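Local structure of lactate dehydrogenase (Eimeria maxima, 6CT6) at residues B[13-18]-B[37-42]; B[21-26]-B[242-247]; B[81-86]-B[127-132]. The protein catalyses the NADH-dependent interconversion of pyruvate and lactate, and is held here with NADH and the substrate analogue oxamate. All coordinates share one frame; numbering follows the deposited sequence.

In the fold
The three interactions line one NADH. Interaction 1 (13-18 with 37-42) and interaction 3 (81-86 with 127-132) belong to the parallel part of the same sheet, about 10 Å between centres, and are stitched together where Val15 O meets Thr84 N at 2.8 Å, a probable hydrogen bond. Interaction 2 (21-26 with 242-247), its centre about 12 Å from each of theirs, covers the sheet from one side: Met24 SD packs 3.6 Å from Ile82 CG2, and Leu14 CD1 lies 3.4 Å from Gly21 O. Along the cofactor, interaction 1 serves the adenosine half. Interaction 3 spans from the adenine to the nicotinamide, while interaction 2 brings the second domain to the nicotinamide and oxamate.

Interaction 1 (B[13-18]-B[37-42]); sequences ALVGSG and VLFDVV. With NAI (1,4-dihydronicotinamide adenine dinucleotide), chain D.
Asp40 and Ser17 meet where two neighbouring strands of the Rossmann fold end, in the beta-alpha-beta unit formed by strand 11-15, helix 19-31 and strand 35-39. Asp40 OD1 takes the backbone N-H of Ser17 at 2.8 Å on its anti lone pair and also receives NAI O3B. The other oxygen, Asp40 OD2, accepts from NAI O2B at 2.7 Å, so the carboxylate grips both hydroxyls of the adenosine ribose, as is characteristic of NAD-dependent Rossmann enzymes. With CG anti to the backbone N (chi1 -153°), the group swings from its own strand toward the glycine-rich turn. OD2 further accepts from Val42 N on its anti lone pair, an Asx turn that fixes the carboxylate's rotation.

Next to this, Phe39 O receives Gly16 N at 2.8 Å and, weakly, the Ser17 hydroxyl. Gly16 and Gly18 fit the GxGxxG pattern of dinucleotide-binding turns, and the bare CA of Gly18 lets NAI O5B approach to 3.4 Å. The Phe39 ring offers its edge to the adenine, with CE2 3.2 Å from NAI N1A; Val15 CG1 also sits at that ring's edge, its side chain running alongside and pointing the same way. Val41 CG1 covers one face of the adenine.

Behind the ligand the strands run parallel, 14° apart, joined by backbone hydrogen bonds from Leu14 N to Val37 O and from Phe39 N to Leu14 O. On the face toward helix 19-31, Leu14 and Leu38 cross, and Ala25 of that helix packs on both. On the opposite face Val37 places CG1 between its backbone N and carbonyl carbon (chi1 60°), bringing that methyl 3.7 Å from Ala13 CB.

Interaction 2 (B[21-26]-B[242-247]); sequences GGTMAF and AYYAPG. With NAI (1,4-dihydronicotinamide adenine dinucleotide), chain D.
Thr23 of helix 19-31, the helix that follows the Rossmann glycine turn, packs against Tyr243 and Gly247 at the start of helix 244-259 in the C-terminal domain, so this contact ties the two domains of the chain together.

Between the segments everything is van der Waals packing. Thr23 OG1 lies in the plane of the Tyr243 ring, at its edge, 3.6 Å from CD1; the two side chains cross at about a right angle. The methyl CG2, anti to the backbone N, reaches toward the helix start, 3.7 Å from Tyr243 O. Beside it, Met24 lays CG across the bare backbone of Gly247, 3.6 Å from its CA; the lack of a side chain there is what lets the helices come so close. A bend at chi3 (-63°) turns CE toward Thr84, just past strand 80-83.

The polar ties lie outside the pair. Thr23 OG1 is hydrogen-bonded to Met19 O one turn back, and Asp52 of the second subunit accepts the backbone N-H groups of Tyr243, Tyr244 and Ala245.

As for the aromatics, Tyr243 CE1 sits 3.4 Å above one face of the Tyr244 ring, toward its rim, and Phe26 of the second subunit meets that ring too. On the cofactor side, Pro246 CG approaches NAI C4N, the hydride-carrying carbon, at 3.9 Å.

Interaction 3 (B[81-86]-B[127-132]); sequences VIITAG and IINITN. With NAI (1,4-dihydronicotinamide adenine dinucleotide), chain D.
The Asn129 amide turns its oxygen against Ile83, with OD1 3.4 Å from the methyl CG2. CG anti to the backbone N (chi1 -177°) carries the amide forward, beside its own carbonyl carbon, where ND2 donates to Thr131 O at 3.0 Å. That bond arrives in the carbonyl plane, on a lone pair, though the acceptor stands 20° out of the amide's own plane. Two further flat groups belong to the cofactor: Ala85 CB lies over one face of the adenine, 3.5 Å from NAI C4A, and Ile130 CG2 covers the C2N rim of one nicotinamide face.

Strands 80-83 and 126-129, neighbours in the parallel, Rossmann part of the central sheet, and the turns that follow them carry these groups. Backbone hydrogen bonds from Ile128 N to Val81 O, Ile83 N to Ile128 O and Ile130 N to Ile83 O form the ladder, the last bent to 141° where the strands give way to turns. On the face toward helix 244-259, Ile130 CD1 rests 3.6 Å from Ile82 CG2 and also touches Thr84 CG2; on the other, Ile83 CD1 meets Ile127 CG2.

Past the strand ends, Thr131 OG1 donates to Ala85 O at 2.7 Å, tilted out of the carbonyl plane, closing the two turns on each other under the cofactor. Asn132 N donates to NAI O3D, and Asn132 ND2 binds both oxamate and, at 3.2 Å, NAI O2D.

Interaction 1 (B[13-18]-B[37-42])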
loop_
_atom_site.group_PDB
_atom_site.type_symbol
_atom_site.label_atom_id
_atom_site.label_comp_id
_atom_site.label_asym_id
_atom_site.label_seq_id
_atom_site.Cartn_x
_atom_site.Cartn_y
_atom_site.Cartn_z
ATOM N N ALA B 13 9.116 3.680 14.028
ATOM C CA ALA B 13 8.523 5.015 14.040
ATOM C C ALA B 13 8.606 5.622 12.645
ATOM O O ALA B 13 9.702 5.808 12.108
ATOM C CB ALA B 13 9.225 5.917 15.055
ATOM N N LEU B 14 7.450 5.938 12.070
ATOM C CA LEU B 14 7.366 6.537 10.741
ATOM C C LEU B 14 7.061 8.025 10.915
ATOM O O LEU B 14 5.936 8.409 11.249
ATOM C CB LEU B 14 6.306 5.825 9.905
ATOM C CG LEU B 14 6.482 4.303 9.791
ATOM C CD1 LEU B 14 5.437 3.692 8.865
ATOM C CD2 LEU B 14 7.887 3.916 9.329
ATOM N N VAL B 15 8.075 8.862 10.703
ATOM C CA VAL B 15 7.941 10.311 10.836
ATOM C C VAL B 15 7.504 10.842 9.475
ATOM O O VAL B 15 8.325 11.069 8.584
ATOM C CB VAL B 15 9.238 10.959 11.322
ATOM C CG1 VAL B 15 9.132 12.482 11.296
ATOM C CG2 VAL B 15 9.549 10.494 12.734
ATOM N N GLY B 16 6.200 11.059 9.331
ATOM C CA GLY B 16 5.586 11.344 8.051
ATOM C C GLY B 16 4.598 10.249 7.713
ATOM O O GLY B 16 4.989 9.084 7.575
ATOM N N SER B 17 3.316 10.595 7.600
ATOM C CA SER B 17 2.259 9.610 7.400
ATOM C C SER B 17 1.521 9.842 6.087
ATOM O O SER B 17 0.329 9.540 5.972
ATOM C CB SER B 17 1.278 9.621 8.571
ATOM O OG SER B 17 1.941 9.351 9.795
ATOM N N GLY B 18 2.217 10.371 5.086
ATOM C CA GLY B 18 1.631 10.552 3.774
ATOM C C GLY B 18 1.666 9.288 2.941
ATOM O O GLY B 18 1.465 8.182 3.458
ATOM N N VAL B 37 4.298 3.325 14.807
ATOM C CA VAL B 37 3.622 4.597 15.039
ATOM C C VAL B 37 3.719 5.435 13.772
ATOM O O VAL B 37 4.818 5.688 13.263
ATOM C CB VAL B 37 4.182 5.364 16.253
ATOM C CG1 VAL B 37 5.662 5.693 16.091
ATOM C CG2 VAL B 37 3.369 6.641 16.459
ATOM N N LEU B 38 2.564 5.849 13.265
ATOM C CA LEU B 38 2.472 6.814 12.179
ATOM C C LEU B 38 2.382 8.205 12.794
ATOM O O LEU B 38 1.350 8.567 13.368
ATOM C CB LEU B 38 1.251 6.527 11.313
ATOM C CG LEU B 38 1.369 5.457 10.234
ATOM C CD1 LEU B 38 -0.018 5.092 9.743
ATOM C CD2 LEU B 38 2.236 5.954 9.092
ATOM N N PHE B 39 3.457 8.978 12.690
ATOM C CA PHE B 39 3.497 10.325 13.234
ATOM C C PHE B 39 3.357 11.345 12.113
ATOM O O PHE B 39 3.945 11.190 11.038
ATOM C CB PHE B 39 4.794 10.582 14.000
ATOM C CG PHE B 39 5.007 12.028 14.335
ATOM C CD1 PHE B 39 4.381 12.601 15.429
ATOM C CD2 PHE B 39 5.822 12.817 13.547
ATOM C CE1 PHE B 39 4.572 13.937 15.732
ATOM C CE2 PHE B 39 6.017 14.153 13.843
ATOM C CZ PHE B 39 5.391 14.712 14.935
ATOM N N ASP B 40 2.578 12.392 12.370
ATOM C CA ASP B 40 2.381 13.440 11.381
ATOM C C ASP B 40 1.965 14.719 12.094
ATOM O O ASP B 40 1.582 14.709 13.265
ATOM C CB ASP B 40 1.339 13.032 10.337
ATOM C CG ASP B 40 1.549 13.725 9.008
ATOM O OD1 ASP B 40 2.045 13.064 8.075
ATOM O OD2 ASP B 40 1.225 14.930 8.897
ATOM N N VAL B 41 2.059 15.830 11.366
ATOM C CA VAL B 41 1.631 17.125 11.886
ATOM C C VAL B 41 0.187 17.449 11.517
ATOM O O VAL B 41 -0.405 18.365 12.108
ATOM C CB VAL B 41 2.561 18.248 11.389
ATOM C CG1 VAL B 41 3.964 18.047 11.933
ATOM C CG2 VAL B 41 2.586 18.303 9.862
ATOM N N VAL B 42 -0.391 16.739 10.552
ATOM C CA VAL B 42 -1.801 16.895 10.206
ATOM C C VAL B 42 -2.634 16.284 11.329
ATOM O O VAL B 42 -2.439 15.104 11.660
ATOM C CB VAL B 42 -2.124 16.237 8.856
ATOM C CG1 VAL B 42 -3.622 16.319 8.550
ATOM C CG2 VAL B 42 -1.314 16.894 7.745
HETATM P PA NAI D . 3.491 13.260 1.308
HETATM O O1A NAI D . 3.218 14.740 1.163
HETATM O O2A NAI D . 2.434 12.261 0.901
HETATM O O5B NAI D . 3.858 12.995 2.850
HETATM C C5B NAI D . 4.668 13.913 3.578
HETATM C C4B NAI D . 4.084 14.038 4.974
HETATM O O4B NAI D . 4.994 14.676 5.873
HETATM C C3B NAI D . 2.806 14.871 4.987
HETATM O O3B NAI D . 1.717 14.063 5.440
HETATM C C2B NAI D . 3.091 16.007 5.952
HETATM O O2B NAI D . 1.953 16.373 6.734
HETATM C C1B NAI D . 4.186 15.391 6.801
HETATM N N9A NAI D . 4.982 16.347 7.602
HETATM C C8A NAI D . 5.277 17.640 7.357
HETATM N N7A NAI D . 6.036 18.144 8.369
HETATM C C5A NAI D . 6.221 17.163 9.273
HETATM C C6A NAI D . 6.913 16.995 10.566
HETATM N N6A NAI D . 7.590 18.015 11.131
HETATM N N1A NAI D . 6.848 15.785 11.168
HETATM C C2A NAI D . 6.181 14.747 10.627
HETATM N N3A NAI D . 5.532 14.835 9.458
HETATM C C4A NAI D . 5.520 15.988 8.756
HETATM O O3 NAI D . 4.870 12.925 0.533
HETATM P PN NAI D . 5.391 11.445 0.138
HETATM O O1N NAI D . 4.818 11.076 -1.209
HETATM O O2N NAI D . 5.198 10.524 1.321
HETATM O O5D NAI D . 6.964 11.729 -0.059
HETATM C C5D NAI D . 7.740 12.143 1.060
HETATM C C4D NAI D . 9.156 12.529 0.659
HETATM O O4D NAI D . 9.845 11.425 0.056
HETATM C C3D NAI D . 9.156 13.657 -0.362
HETATM O O3D NAI D . 10.161 14.606 0.000
HETATM C C2D NAI D . 9.509 12.972 -1.662
HETATM O O2D NAI D . 10.130 13.843 -2.608
HETATM C C1D NAI D . 10.449 11.893 -1.153
HETATM N N1N NAI D . 10.736 10.785 -2.074
HETATM C C2N NAI D . 11.972 10.290 -1.990
HETATM C C3N NAI D . 12.406 9.240 -2.769
HETATM C C7N NAI D . 13.823 8.782 -2.588
HETATM O O7N NAI D . 14.446 9.161 -1.608
HETATM N N7N NAI D . 14.380 7.991 -3.496
HETATM C C4N NAI D . 11.490 8.583 -3.767
HETATM C C5N NAI D . 10.169 9.206 -3.771
HETATM C C6N NAI D . 9.842 10.267 -2.926
#

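Interaction 2 (B[21-26]-B[242-247])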
loop_
_atom_site.group_PDB
_atom_site.type_symbol
_atom_site.label_atom_id
_atom_site.label_comp_id
_atom_site.label_asym_id
_atom_site.label_seq_id
_atom_site.Cartn_x
_atom_site.Cartn_y
_atom_site.Cartn_z
ATOM N N GLY B 21 4.788 6.954 3.891
ATOM C CA GLY B 21 4.625 6.498 5.263
ATOM C C GLY B 21 3.525 5.463 5.406
ATOM O O GLY B 21 3.703 4.439 6.072
ATOM N N GLY B 22 2.378 5.708 4.771
ATOM C CA GLY B 22 1.287 4.748 4.837
ATOM C C GLY B 22 1.651 3.425 4.194
ATOM O O GLY B 22 1.344 2.355 4.724
ATOM N N THR B 23 2.303 3.485 3.031
ATOM C CA THR B 23 2.785 2.278 2.372
ATOM C C THR B 23 3.673 1.458 3.300
ATOM O O THR B 23 3.546 0.230 3.371
ATOM C CB THR B 23 3.545 2.660 1.097
ATOM O OG1 THR B 23 2.638 3.250 0.158
ATOM C CG2 THR B 23 4.220 1.446 0.459
ATOM N N MET B 24 4.583 2.120 4.017
ATOM C CA MET B 24 5.510 1.397 4.883
ATOM C C MET B 24 4.793 0.799 6.088
ATOM O O MET B 24 5.130 -0.306 6.530
ATOM C CB MET B 24 6.639 2.329 5.324
ATOM C CG MET B 24 7.549 2.768 4.177
ATOM S SD MET B 24 8.977 3.750 4.686
ATOM C CE MET B 24 8.193 5.206 5.386
ATOM N N ALA B 25 3.803 1.507 6.632
ATOM C CA ALA B 25 3.018 0.955 7.733
ATOM C C ALA B 25 2.242 -0.276 7.283
ATOM O O ALA B 25 2.144 -1.264 8.020
ATOM C CB ALA B 25 2.067 2.019 8.279
ATOM N N PHE B 26 1.675 -0.225 6.079
ATOM C CA PHE B 26 1.018 -1.385 5.488
ATOM C C PHE B 26 1.968 -2.578 5.423
ATOM O O PHE B 26 1.589 -3.708 5.752
ATOM C CB PHE B 26 0.512 -1.000 4.096
ATOM C CG PHE B 26 -0.398 -2.011 3.449
ATOM C CD1 PHE B 26 -1.320 -2.741 4.187
ATOM C CD2 PHE B 26 -0.360 -2.191 2.076
ATOM C CE1 PHE B 26 -2.162 -3.647 3.558
ATOM C CE2 PHE B 26 -1.194 -3.088 1.450
ATOM C CZ PHE B 26 -2.097 -3.818 2.187
ATOM N N ALA B 242 6.285 8.692 -6.897
ATOM C CA ALA B 242 6.198 7.268 -6.599
ATOM C C ALA B 242 6.144 7.037 -5.094
ATOM O O ALA B 242 6.734 7.783 -4.308
ATOM C CB ALA B 242 7.397 6.522 -7.192
ATOM N N TYR B 243 5.434 5.979 -4.688
ATOM C CA TYR B 243 5.423 5.614 -3.273
ATOM C C TYR B 243 5.451 4.122 -2.975
ATOM O O TYR B 243 5.832 3.765 -1.856
ATOM C CB TYR B 243 4.216 6.239 -2.552
ATOM C CG TYR B 243 2.865 6.116 -3.234
ATOM C CD1 TYR B 243 1.955 5.133 -2.855
ATOM C CD2 TYR B 243 2.481 7.016 -4.222
ATOM C CE1 TYR B 243 0.711 5.040 -3.458
ATOM C CE2 TYR B 243 1.240 6.929 -4.827
ATOM C CZ TYR B 243 0.362 5.941 -4.443
ATOM O OH TYR B 243 -0.872 5.854 -5.046
ATOM N N TYR B 244 5.107 3.227 -3.903
ATOM C CA TYR B 244 5.163 1.802 -3.583
ATOM C C TYR B 244 6.603 1.307 -3.515
ATOM O O TYR B 244 7.062 0.844 -2.465
ATOM C CB TYR B 244 4.348 0.997 -4.596
ATOM C CG TYR B 244 2.864 1.184 -4.410
ATOM C CD1 TYR B 244 2.226 0.712 -3.271
ATOM C CD2 TYR B 244 2.103 1.848 -5.361
ATOM C CE1 TYR B 244 0.873 0.889 -3.087
ATOM C CE2 TYR B 244 0.747 2.030 -5.188
ATOM C CZ TYR B 244 0.138 1.549 -4.048
ATOM O OH TYR B 244 -1.211 1.725 -3.865
ATOM N N ALA B 245 7.338 1.399 -4.623
ATOM C CA ALA B 245 8.727 0.951 -4.609
ATOM C C ALA B 245 9.582 1.725 -3.612
ATOM O O ALA B 245 10.444 1.101 -2.970
ATOM C CB ALA B 245 9.316 1.038 -6.023
ATOM N N PRO B 246 9.420 3.041 -3.432
ATOM C CA PRO B 246 10.194 3.723 -2.379
ATOM C C PRO B 246 9.926 3.193 -0.979
ATOM O O PRO B 246 10.870 3.040 -0.191
ATOM C CB PRO B 246 9.758 5.189 -2.522
ATOM C CG PRO B 246 9.345 5.322 -3.939
ATOM C CD PRO B 246 8.759 3.998 -4.337
ATOM N N GLY B 247 8.663 2.924 -0.637
ATOM C CA GLY B 247 8.356 2.443 0.700
ATOM C C GLY B 247 8.916 1.057 0.962
ATOM O O GLY B 247 9.452 0.785 2.041
HETATM P PA NAI D . 3.491 13.260 1.308
HETATM O O1A NAI D . 3.218 14.740 1.163
HETATM O O2A NAI D . 2.434 12.261 0.901
HETATM O O5B NAI D . 3.858 12.995 2.850
HETATM C C5B NAI D . 4.668 13.913 3.578
HETATM C C4B NAI D . 4.084 14.038 4.974
HETATM O O4B NAI D . 4.994 14.676 5.873
HETATM C C3B NAI D . 2.806 14.871 4.987
HETATM O O3B NAI D . 1.717 14.063 5.440
HETATM C C2B NAI D . 3.091 16.007 5.952
HETATM O O2B NAI D . 1.953 16.373 6.734
HETATM C C1B NAI D . 4.186 15.391 6.801
HETATM N N9A NAI D . 4.982 16.347 7.602
HETATM C C8A NAI D . 5.277 17.640 7.357
HETATM N N7A NAI D . 6.036 18.144 8.369
HETATM C C5A NAI D . 6.221 17.163 9.273
HETATM C C6A NAI D . 6.913 16.995 10.566
HETATM N N6A NAI D . 7.590 18.015 11.131
HETATM N N1A NAI D . 6.848 15.785 11.168
HETATM C C2A NAI D . 6.181 14.747 10.627
HETATM N N3A NAI D . 5.532 14.835 9.458
HETATM C C4A NAI D . 5.520 15.988 8.756
HETATM O O3 NAI D . 4.870 12.925 0.533
HETATM P PN NAI D . 5.391 11.445 0.138
HETATM O O1N NAI D . 4.818 11.076 -1.209
HETATM O O2N NAI D . 5.198 10.524 1.321
HETATM O O5D NAI D . 6.964 11.729 -0.059
HETATM C C5D NAI D . 7.740 12.143 1.060
HETATM C C4D NAI D . 9.156 12.529 0.659
HETATM O O4D NAI D . 9.845 11.425 0.056
HETATM C C3D NAI D . 9.156 13.657 -0.362
HETATM O O3D NAI D . 10.161 14.606 0.000
HETATM C C2D NAI D . 9.509 12.972 -1.662
HETATM O O2D NAI D . 10.130 13.843 -2.608
HETATM C C1D NAI D . 10.449 11.893 -1.153
HETATM N N1N NAI D . 10.736 10.785 -2.074
HETATM C C2N NAI D . 11.972 10.290 -1.990
HETATM C C3N NAI D . 12.406 9.240 -2.769
HETATM C C7N NAI D . 13.823 8.782 -2.588
HETATM O O7N NAI D . 14.446 9.161 -1.608
HETATM N N7N NAI D . 14.380 7.991 -3.496
HETATM C C4N NAI D . 11.490 8.583 -3.767
HETATM C C5N NAI D . 10.169 9.206 -3.771
HETATM C C6N NAI D . 9.842 10.267 -2.926
#

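Interaction 3 (B[81-86]-B[127-132])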
loop_
_atom_site.group_PDB
_atom_site.type_symbol
_atom_site.label_atom_id
_atom_site.label_comp_id
_atom_site.label_asym_id
_atom_site.label_seq_id
_atom_site.Cartn_x
_atom_site.Cartn_y
_atom_site.Cartn_z
ATOM N N VAL B 81 13.656 4.650 12.866
ATOM C CA VAL B 81 12.899 5.826 12.448
ATOM C C VAL B 81 13.084 5.976 10.943
ATOM O O VAL B 81 14.222 6.017 10.457
ATOM C CB VAL B 81 13.356 7.100 13.182
ATOM C CG1 VAL B 81 12.545 8.309 12.723
ATOM C CG2 VAL B 81 13.240 6.937 14.696
ATOM N N ILE B 82 11.975 6.048 10.209
ATOM C CA ILE B 82 11.998 6.280 8.765
ATOM C C ILE B 82 11.279 7.597 8.496
ATOM O O ILE B 82 10.102 7.751 8.844
ATOM C CB ILE B 82 11.355 5.126 7.978
ATOM C CG1 ILE B 82 11.891 3.771 8.461
ATOM C CG2 ILE B 82 11.654 5.291 6.496
ATOM C CD1 ILE B 82 11.243 2.561 7.791
ATOM N N ILE B 83 11.980 8.538 7.861
ATOM C CA ILE B 83 11.537 9.927 7.745
ATOM C C ILE B 83 11.042 10.181 6.328
ATOM O O ILE B 83 11.802 10.043 5.360
ATOM C CB ILE B 83 12.662 10.913 8.095
ATOM C CG1 ILE B 83 13.137 10.716 9.532
ATOM C CG2 ILE B 83 12.190 12.360 7.904
ATOM C CD1 ILE B 83 14.493 11.342 9.814
ATOM N N THR B 84 9.777 10.581 6.209
ATOM C CA THR B 84 9.241 11.125 4.969
ATOM C C THR B 84 8.637 12.511 5.174
ATOM O O THR B 84 7.929 13.008 4.290
ATOM C CB THR B 84 8.197 10.173 4.375
ATOM O OG1 THR B 84 7.128 9.974 5.306
ATOM C CG2 THR B 84 8.821 8.827 4.010
ATOM N N ALA B 85 8.899 13.141 6.318
ATOM C CA ALA B 85 8.310 14.435 6.636
ATOM C C ALA B 85 8.741 15.503 5.637
ATOM O O ALA B 85 9.875 15.506 5.151
ATOM C CB ALA B 85 8.714 14.857 8.049
ATOM N N GLY B 86 7.830 16.419 5.344
ATOM C CA GLY B 86 8.138 17.547 4.490
ATOM C C GLY B 86 6.895 18.142 3.875
ATOM O O GLY B 86 5.828 17.526 3.823
ATOM N N ILE B 127 18.303 5.269 11.789
ATOM C CA ILE B 127 17.520 6.297 11.105
ATOM C C ILE B 127 17.699 6.162 9.599
ATOM O O ILE B 127 18.830 6.129 9.100
ATOM C CB ILE B 127 17.914 7.709 11.575
ATOM C CG1 ILE B 127 17.682 7.844 13.079
ATOM C CG2 ILE B 127 17.106 8.777 10.845
ATOM C CD1 ILE B 127 18.955 7.985 13.856
ATOM N N ILE B 128 16.579 6.101 8.882
ATOM C CA ILE B 128 16.552 6.081 7.422
ATOM C C ILE B 128 15.773 7.308 6.962
ATOM O O ILE B 128 14.592 7.455 7.297
ATOM C CB ILE B 128 15.895 4.804 6.874
ATOM C CG1 ILE B 128 16.614 3.544 7.371
ATOM C CG2 ILE B 128 15.858 4.843 5.344
ATOM C CD1 ILE B 128 15.782 2.275 7.209
ATOM N N ASN B 129 16.411 8.171 6.177
ATOM C CA ASN B 129 15.717 9.319 5.606
ATOM C C ASN B 129 15.326 9.046 4.162
ATOM O O ASN B 129 16.048 8.367 3.426
ATOM C CB ASN B 129 16.561 10.592 5.656
ATOM C CG ASN B 129 15.810 11.794 5.117
ATOM O OD1 ASN B 129 14.825 12.232 5.709
ATOM N ND2 ASN B 129 16.252 12.318 3.976
ATOM N N ILE B 130 14.181 9.595 3.763
ATOM C CA ILE B 130 13.698 9.486 2.393
ATOM C C ILE B 130 13.483 10.883 1.815
ATOM O O ILE B 130 13.620 11.086 0.606
ATOM C CB ILE B 130 12.407 8.646 2.331
ATOM C CG1 ILE B 130 12.663 7.229 2.861
ATOM C CG2 ILE B 130 11.881 8.574 0.902
ATOM C CD1 ILE B 130 11.403 6.399 3.052
ATOM N N THR B 131 13.170 11.859 2.672
ATOM C CA THR B 131 12.793 13.193 2.205
ATOM C C THR B 131 13.859 13.792 1.288
ATOM O O THR B 131 15.054 13.770 1.601
ATOM C CB THR B 131 12.556 14.114 3.405
ATOM O OG1 THR B 131 11.503 13.585 4.218
ATOM C CG2 THR B 131 12.182 15.526 2.952
ATOM N N ASN B 132 13.413 14.345 0.159
ATOM C CA ASN B 132 14.301 14.971 -0.830
ATOM C C ASN B 132 14.590 16.448 -0.534
ATOM O O ASN B 132 13.807 17.102 0.158
ATOM C CB ASN B 132 13.687 14.866 -2.228
ATOM C CG ASN B 132 13.996 13.550 -2.909
ATOM O OD1 ASN B 132 15.096 13.014 -2.784
ATOM N ND2 ASN B 132 13.019 13.023 -3.640
HETATM P PA NAI D . 3.491 13.260 1.308
HETATM O O1A NAI D . 3.218 14.740 1.163
HETATM O O2A NAI D . 2.434 12.261 0.901
HETATM O O5B NAI D . 3.858 12.995 2.850
HETATM C C5B NAI D . 4.668 13.913 3.578
HETATM C C4B NAI D . 4.084 14.038 4.974
HETATM O O4B NAI D . 4.994 14.676 5.873
HETATM C C3B NAI D . 2.806 14.871 4.987
HETATM O O3B NAI D . 1.717 14.063 5.440
HETATM C C2B NAI D . 3.091 16.007 5.952
HETATM O O2B NAI D . 1.953 16.373 6.734
HETATM C C1B NAI D . 4.186 15.391 6.801
HETATM N N9A NAI D . 4.982 16.347 7.602
HETATM C C8A NAI D . 5.277 17.640 7.357
HETATM N N7A NAI D . 6.036 18.144 8.369
HETATM C C5A NAI D . 6.221 17.163 9.273
HETATM C C6A NAI D . 6.913 16.995 10.566
HETATM N N6A NAI D . 7.590 18.015 11.131
HETATM N N1A NAI D . 6.848 15.785 11.168
HETATM C C2A NAI D . 6.181 14.747 10.627
HETATM N N3A NAI D . 5.532 14.835 9.458
HETATM C C4A NAI D . 5.520 15.988 8.756
HETATM O O3 NAI D . 4.870 12.925 0.533
HETATM P PN NAI D . 5.391 11.445 0.138
HETATM O O1N NAI D . 4.818 11.076 -1.209
HETATM O O2N NAI D . 5.198 10.524 1.321
HETATM O O5D NAI D . 6.964 11.729 -0.059
HETATM C C5D NAI D . 7.740 12.143 1.060
HETATM C C4D NAI D . 9.156 12.529 0.659
HETATM O O4D NAI D . 9.845 11.425 0.056
HETATM C C3D NAI D . 9.156 13.657 -0.362
HETATM O O3D NAI D . 10.161 14.606 0.000
HETATM C C2D NAI D . 9.509 12.972 -1.662
HETATM O O2D NAI D . 10.130 13.843 -2.608
HETATM C C1D NAI D . 10.449 11.893 -1.153
HETATM N N1N NAI D . 10.736 10.785 -2.074
HETATM C C2N NAI D . 11.972 10.290 -1.990
HETATM C C3N NAI D . 12.406 9.240 -2.769
HETATM C C7N NAI D . 13.823 8.782 -2.588
HETATM O O7N NAI D . 14.446 9.161 -1.608
HETATM N N7N NAI D . 14.380 7.991 -3.496
HETATM C C4N NAI D . 11.490 8.583 -3.767
HETATM C C5N NAI D . 10.169 9.206 -3.771
HETATM C C6N NAI D . 9.842 10.267 -2.926
#